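Local coordinates for nucleoside-diphosphate sugar epimerase (SulA family) (Corynebacterium glutamicum, PDB 3OH8), which is probably an NAD(P)-dependent epimerase or related enzyme acting on nucleoside-diphosphate sugars, though its substrate is not established, at residues Ala162-Leu167 / His172-Leu177; Val206-Glu211 / Asp347-Ala352. All coordinates share one frame; numbering follows the deposited sequence.

Contact 1: Ala162-Leu167 / His172-Leu177; sequences ALTAQL and HEVIQL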
loop_
_atom_site.group_PDB
_atom_site.type_symbol
_atom_site.label_atom_id
_atom_site.label_comp_id
_atom_site.label_asym_id
_atom_site.label_seq_id
_atom_site.Cartn_x
_atom_site.Cartn_y
_atom_site.Cartn_z
ATOM N N ALA A 162 0.617 5.505 -0.508
ATOM C CA ALA A 162 -0.204 4.293 -0.568
ATOM C C ALA A 162 -1.471 4.418 0.284
ATOM O O ALA A 162 -2.577 4.025 -0.140
ATOM C CB ALA A 162 0.607 3.087 -0.172
ATOM N N LEU A 163 -1.322 4.969 1.483
ATOM C CA LEU A 163 -2.457 5.178 2.371
ATOM C C LEU A 163 -3.480 6.145 1.759
ATOM O O LEU A 163 -4.681 5.896 1.811
ATOM C CB LEU A 163 -1.992 5.704 3.735
ATOM C CG LEU A 163 -3.106 6.047 4.725
ATOM C CD1 LEU A 163 -3.974 4.820 5.012
ATOM C CD2 LEU A 163 -2.513 6.623 6.027
ATOM N N THR A 164 -2.994 7.247 1.193
ATOM C CA THR A 164 -3.856 8.227 0.548
ATOM C C THR A 164 -4.705 7.588 -0.554
ATOM O O THR A 164 -5.925 7.780 -0.608
ATOM C CB THR A 164 -3.022 9.411 -0.026
ATOM O OG1 THR A 164 -2.452 10.175 1.053
ATOM C CG2 THR A 164 -3.894 10.322 -0.874
ATOM N N ALA A 165 -4.057 6.818 -1.422
ATOM C CA ALA A 165 -4.765 6.114 -2.483
ATOM C C ALA A 165 -5.786 5.130 -1.936
ATOM O O ALA A 165 -6.853 4.976 -2.515
ATOM C CB ALA A 165 -3.793 5.391 -3.397
ATOM N N GLN A 166 -5.453 4.440 -0.849
ATOM C CA GLN A 166 -6.370 3.451 -0.288
ATOM C C GLN A 166 -7.611 4.136 0.279
ATOM O O GLN A 166 -8.729 3.714 0.018
ATOM C CB GLN A 166 -5.672 2.634 0.809
ATOM C CG GLN A 166 -6.375 1.329 1.168
ATOM C CD GLN A 166 -5.595 0.553 2.226
ATOM O OE1 GLN A 166 -4.523 0.984 2.652
ATOM N NE2 GLN A 166 -6.135 -0.582 2.658
ATOM N N LEU A 167 -7.401 5.189 1.068
ATOM C CA LEU A 167 -8.501 5.995 1.608
ATOM C C LEU A 167 -9.434 6.481 0.499
ATOM O O LEU A 167 -10.663 6.389 0.600
ATOM C CB LEU A 167 -7.950 7.220 2.331
ATOM C CG LEU A 167 -7.889 7.287 3.861
ATOM C CD1 LEU A 167 -8.279 6.008 4.548
ATOM C CD2 LEU A 167 -6.523 7.766 4.317
ATOM N N HIS A 172 -13.264 7.818 1.182
ATOM C CA HIS A 172 -12.961 8.882 2.130
ATOM C C HIS A 172 -12.270 10.046 1.454
ATOM O O HIS A 172 -11.710 9.896 0.372
ATOM C CB HIS A 172 -12.086 8.357 3.267
ATOM C CG HIS A 172 -12.700 7.213 4.004
ATOM N ND1 HIS A 172 -13.701 7.387 4.935
ATOM C CD2 HIS A 172 -12.467 5.882 3.937
ATOM C CE1 HIS A 172 -14.054 6.209 5.420
ATOM N NE2 HIS A 172 -13.322 5.280 4.832
ATOM N N GLU A 173 -12.299 11.208 2.101
ATOM C CA GLU A 173 -11.624 12.385 1.556
ATOM C C GLU A 173 -10.306 12.598 2.278
ATOM O O GLU A 173 -10.242 12.483 3.499
ATOM C CB GLU A 173 -12.489 13.634 1.714
ATOM C CG GLU A 173 -13.826 13.557 0.997
ATOM C CD GLU A 173 -13.677 13.572 -0.513
ATOM O OE1 GLU A 173 -12.901 14.413 -1.023
ATOM O OE2 GLU A 173 -14.337 12.748 -1.188
ATOM N N VAL A 174 -9.263 12.901 1.518
ATOM C CA VAL A 174 -7.950 13.171 2.088
ATOM C C VAL A 174 -7.588 14.639 1.889
ATOM O O VAL A 174 -7.694 15.163 0.783
ATOM C CB VAL A 174 -6.858 12.286 1.445
ATOM C CG1 VAL A 174 -5.472 12.656 1.981
ATOM C CG2 VAL A 174 -7.144 10.827 1.718
ATOM N N ILE A 175 -7.199 15.307 2.969
ATOM C CA ILE A 175 -6.599 16.623 2.857
ATOM C C ILE A 175 -5.101 16.474 3.060
ATOM O O ILE A 175 -4.641 16.184 4.161
ATOM C CB ILE A 175 -7.137 17.606 3.900
ATOM C CG1 ILE A 175 -8.659 17.734 3.782
ATOM C CG2 ILE A 175 -6.468 18.961 3.708
ATOM C CD1 ILE A 175 -9.292 18.513 4.936
ATOM N N GLN A 176 -4.342 16.659 1.988
ATOM C CA GLN A 176 -2.906 16.477 2.060
ATOM C C GLN A 176 -2.246 17.738 2.610
ATOM O O GLN A 176 -2.430 18.841 2.066
ATOM C CB GLN A 176 -2.344 16.109 0.687
ATOM C CG GLN A 176 -2.821 14.751 0.181
ATOM C CD GLN A 176 -2.374 14.456 -1.239
ATOM O OE1 GLN A 176 -3.202 14.310 -2.139
ATOM N NE2 GLN A 176 -1.065 14.363 -1.447
ATOM N N LEU A 177 -1.520 17.575 3.714
ATOM C CA LEU A 177 -0.762 18.681 4.303
ATOM C C LEU A 177 0.659 18.585 3.794
ATOM O O LEU A 177 1.400 17.696 4.197
ATOM C CB LEU A 177 -0.781 18.605 5.838
ATOM C CG LEU A 177 -2.187 18.364 6.416
ATOM C CD1 LEU A 177 -2.193 18.213 7.947
ATOM C CD2 LEU A 177 -3.160 19.456 5.970
#

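Contact 2: Val206-Glu211 / Asp347-Ala352; sequences VHLAGE and DIYYRA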
loop_
_atom_site.group_PDB
_atom_site.type_symbol
_atom_site.label_atom_id
_atom_site.label_comp_id
_atom_site.label_asym_id
_atom_site.label_seq_id
_atom_site.Cartn_x
_atom_site.Cartn_y
_atom_site.Cartn_z
ATOM N N VAL A 206 -3.759 12.138 10.362
ATOM C CA VAL A 206 -2.716 11.115 10.296
ATOM C C VAL A 206 -1.361 11.787 10.095
ATOM O O VAL A 206 -1.137 12.463 9.083
ATOM C CB VAL A 206 -2.985 10.093 9.162
ATOM C CG1 VAL A 206 -1.860 9.055 9.088
ATOM C CG2 VAL A 206 -4.310 9.416 9.411
ATOM N N HIS A 207 -0.470 11.622 11.074
ATOM C CA HIS A 207 0.830 12.283 11.047
ATOM C C HIS A 207 1.916 11.275 10.718
ATOM O O HIS A 207 2.352 10.495 11.576
ATOM C CB HIS A 207 1.143 12.951 12.388
ATOM C CG HIS A 207 2.413 13.742 12.369
ATOM N ND1 HIS A 207 3.266 13.811 13.451
ATOM C CD2 HIS A 207 2.979 14.490 11.397
ATOM C CE1 HIS A 207 4.301 14.575 13.145
ATOM N NE2 HIS A 207 4.148 15.002 11.901
ATOM N N LEU A 208 2.324 11.302 9.457
ATOM C CA LEU A 208 3.234 10.330 8.889
ATOM C C LEU A 208 4.565 10.962 8.508
ATOM O O LEU A 208 5.538 10.250 8.277
ATOM C CB LEU A 208 2.626 9.738 7.622
ATOM C CG LEU A 208 1.649 8.588 7.758
ATOM C CD1 LEU A 208 1.213 8.165 6.368
ATOM C CD2 LEU A 208 2.360 7.467 8.448
ATOM N N ALA A 209 4.605 12.292 8.427
ATOM C CA ALA A 209 5.780 12.980 7.882
ATOM C C ALA A 209 7.080 12.571 8.580
ATOM O O ALA A 209 7.142 12.477 9.804
ATOM C CB ALA A 209 5.600 14.477 7.949
ATOM N N GLY A 210 8.119 12.337 7.782
ATOM C CA GLY A 210 9.426 11.984 8.306
ATOM C C GLY A 210 10.036 10.771 7.627
ATOM O O GLY A 210 9.328 9.878 7.152
ATOM N N GLU A 211 11.365 10.744 7.585
ATOM C CA GLU A 211 12.095 9.634 6.987
ATOM C C GLU A 211 12.722 8.746 8.061
ATOM O O GLU A 211 12.068 7.853 8.602
ATOM C CB GLU A 211 13.161 10.158 6.031
ATOM N N ASP A 347 -3.044 -0.869 5.784
ATOM C CA ASP A 347 -4.245 -1.455 6.397
ATOM C C ASP A 347 -4.361 -1.030 7.857
ATOM O O ASP A 347 -5.446 -0.691 8.343
ATOM C CB ASP A 347 -4.234 -2.981 6.319
ATOM C CG ASP A 347 -4.670 -3.509 4.954
ATOM O OD1 ASP A 347 -4.943 -2.699 4.036
ATOM O OD2 ASP A 347 -4.736 -4.744 4.805
ATOM N N ILE A 348 -3.232 -1.068 8.566
ATOM C CA ILE A 348 -3.228 -0.738 9.992
ATOM C C ILE A 348 -3.532 0.740 10.203
ATOM O O ILE A 348 -4.320 1.096 11.078
ATOM C CB ILE A 348 -1.905 -1.175 10.656
ATOM C CG1 ILE A 348 -1.874 -2.709 10.739
ATOM C CG2 ILE A 348 -1.778 -0.588 12.046
ATOM C CD1 ILE A 348 -0.481 -3.302 10.984
ATOM N N TYR A 349 -2.938 1.606 9.391
ATOM C CA TYR A 349 -3.279 3.027 9.473
ATOM C C TYR A 349 -4.760 3.253 9.196
ATOM O O TYR A 349 -5.450 3.973 9.927
ATOM C CB TYR A 349 -2.433 3.848 8.488
ATOM C CG TYR A 349 -1.112 4.302 9.098
ATOM C CD1 TYR A 349 -1.065 5.392 9.959
ATOM C CD2 TYR A 349 0.083 3.652 8.789
ATOM C CE1 TYR A 349 0.152 5.819 10.522
ATOM C CE2 TYR A 349 1.291 4.065 9.343
ATOM C CZ TYR A 349 1.316 5.141 10.214
ATOM O OH TYR A 349 2.520 5.551 10.760
ATOM N N TYR A 350 -5.230 2.641 8.116
ATOM C CA TYR A 350 -6.609 2.796 7.666
ATOM C C TYR A 350 -7.541 2.334 8.777
ATOM O O TYR A 350 -8.449 3.064 9.178
ATOM C CB TYR A 350 -6.792 1.988 6.377
ATOM C CG TYR A 350 -8.054 2.250 5.584
ATOM C CD1 TYR A 350 -9.300 2.207 6.183
ATOM C CD2 TYR A 350 -7.990 2.490 4.211
ATOM C CE1 TYR A 350 -10.467 2.424 5.432
ATOM C CE2 TYR A 350 -9.136 2.705 3.458
ATOM C CZ TYR A 350 -10.372 2.668 4.076
ATOM O OH TYR A 350 -11.508 2.883 3.323
ATOM N N ARG A 351 -7.285 1.142 9.313
ATOM C CA ARG A 351 -8.061 0.665 10.444
ATOM C C ARG A 351 -8.028 1.635 11.625
ATOM O O ARG A 351 -9.066 1.911 12.237
ATOM C CB ARG A 351 -7.590 -0.723 10.904
ATOM C CG ARG A 351 -8.465 -1.266 12.015
ATOM C CD ARG A 351 -8.072 -2.651 12.517
ATOM N NE ARG A 351 -8.994 -3.020 13.586
ATOM C CZ ARG A 351 -9.312 -4.261 13.929
ATOM N NH1 ARG A 351 -8.763 -5.297 13.311
ATOM N NH2 ARG A 351 -10.206 -4.454 14.894
ATOM N N ALA A 352 -6.838 2.132 11.967
ATOM C CA ALA A 352 -6.722 3.057 13.102
ATOM C C ALA A 352 -7.611 4.286 12.894
ATOM O O ALA A 352 -8.243 4.785 13.826
ATOM C CB ALA A 352 -5.265 3.480 13.299
#

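Contact 1: Ala162-Leu167 / His172-Leu177
V174 and T164 meet through methyls placed by their first torsions: V174 holds CG1 anti to its backbone N (chi1 176°), and T164 likewise carries CG2 anti to the nitrogen, with OG1 beside it. The two methyls, T164 CG2 and V174 CG1, lie 4.0 Å apart. The other valine methyl, CG2, comes closest to L167, 3.7 Å from L167 CB, while still lying near T164; the leucine and valine side chains cross at about a right angle. V174 thus sets its fork against two residues about one helical turn apart, and I152 of strand 149-153 touches all three. Beyond L167 the main chain takes over. H172 N donates to L167 O at 3.0 Å, with an N-H...O angle of 150°. The same oxygen lies near the plane of the imidazole, at its edge, 3.8 Å from H172 CD2. The chemistry is therefore apolar between helix and strand, with T164 OG1 and H172 ND1 bonded outside the two segments, to G160 O and L148 N: one backbone bond bridges the short connection from helix 158-169 to strand 173-178 of a beta-alpha-beta unit of the Rossmann fold.

Contact 2: Val206-Glu211 / Asp347-Ala352
The ring of Y349 is the flat group here, and V206 and L208 both approach it obliquely. V206 brings CG1 to 3.8 Å from Y349 CD1 and 4.1 Å from Y349 CE1, so it touches the ring along one flank. L208 reaches further out, its CD2 directed to the phenol end of the same ring; the modelled approach there is too close to be taken literally, and the spacing is doubtful. The valine methyl that touches is the branch anti to the backbone N (chi1 178°), which carries it off the strand toward the helix. No hydrogen bond links the segments, and the contact is apolar and small, burying 133 Å² in all. L163 of helix 158-169 packs against both V206 and Y349, while I250 and A252 of strand 248-254 also touch the tyrosine. T153 OG1 accepts bonds from L208 N and A209 N where the chain leaves the strand. Helix 342-354 therefore lies beside helix 158-169 and sets Y349 against the parallel strands 204-207 and 248-254.

Overall arrangement
From the N terminus, the chain passes the antiparallel sheet and enters the Rossmann-like domain at strand 149-153. Contact 1 closes a short connection, four residues between its segments, two of them still helical, where helix 158-169 leads back into strand 173-178. Contact 2 opens only after that, and spans 135 residues between strand 204-207 and helix 342-354, so the two are in series and neither nests nor crosses. Their centres are about 10 Å apart and both reach the same mixed sheet. They are joined helix to helix: Q166 NE2 makes a probable hydrogen bond to D347 OD1, and L167 packs on Y350. The second leg of a beta-alpha-beta crossover and a helix distant in sequence are thus packed together on that sheet.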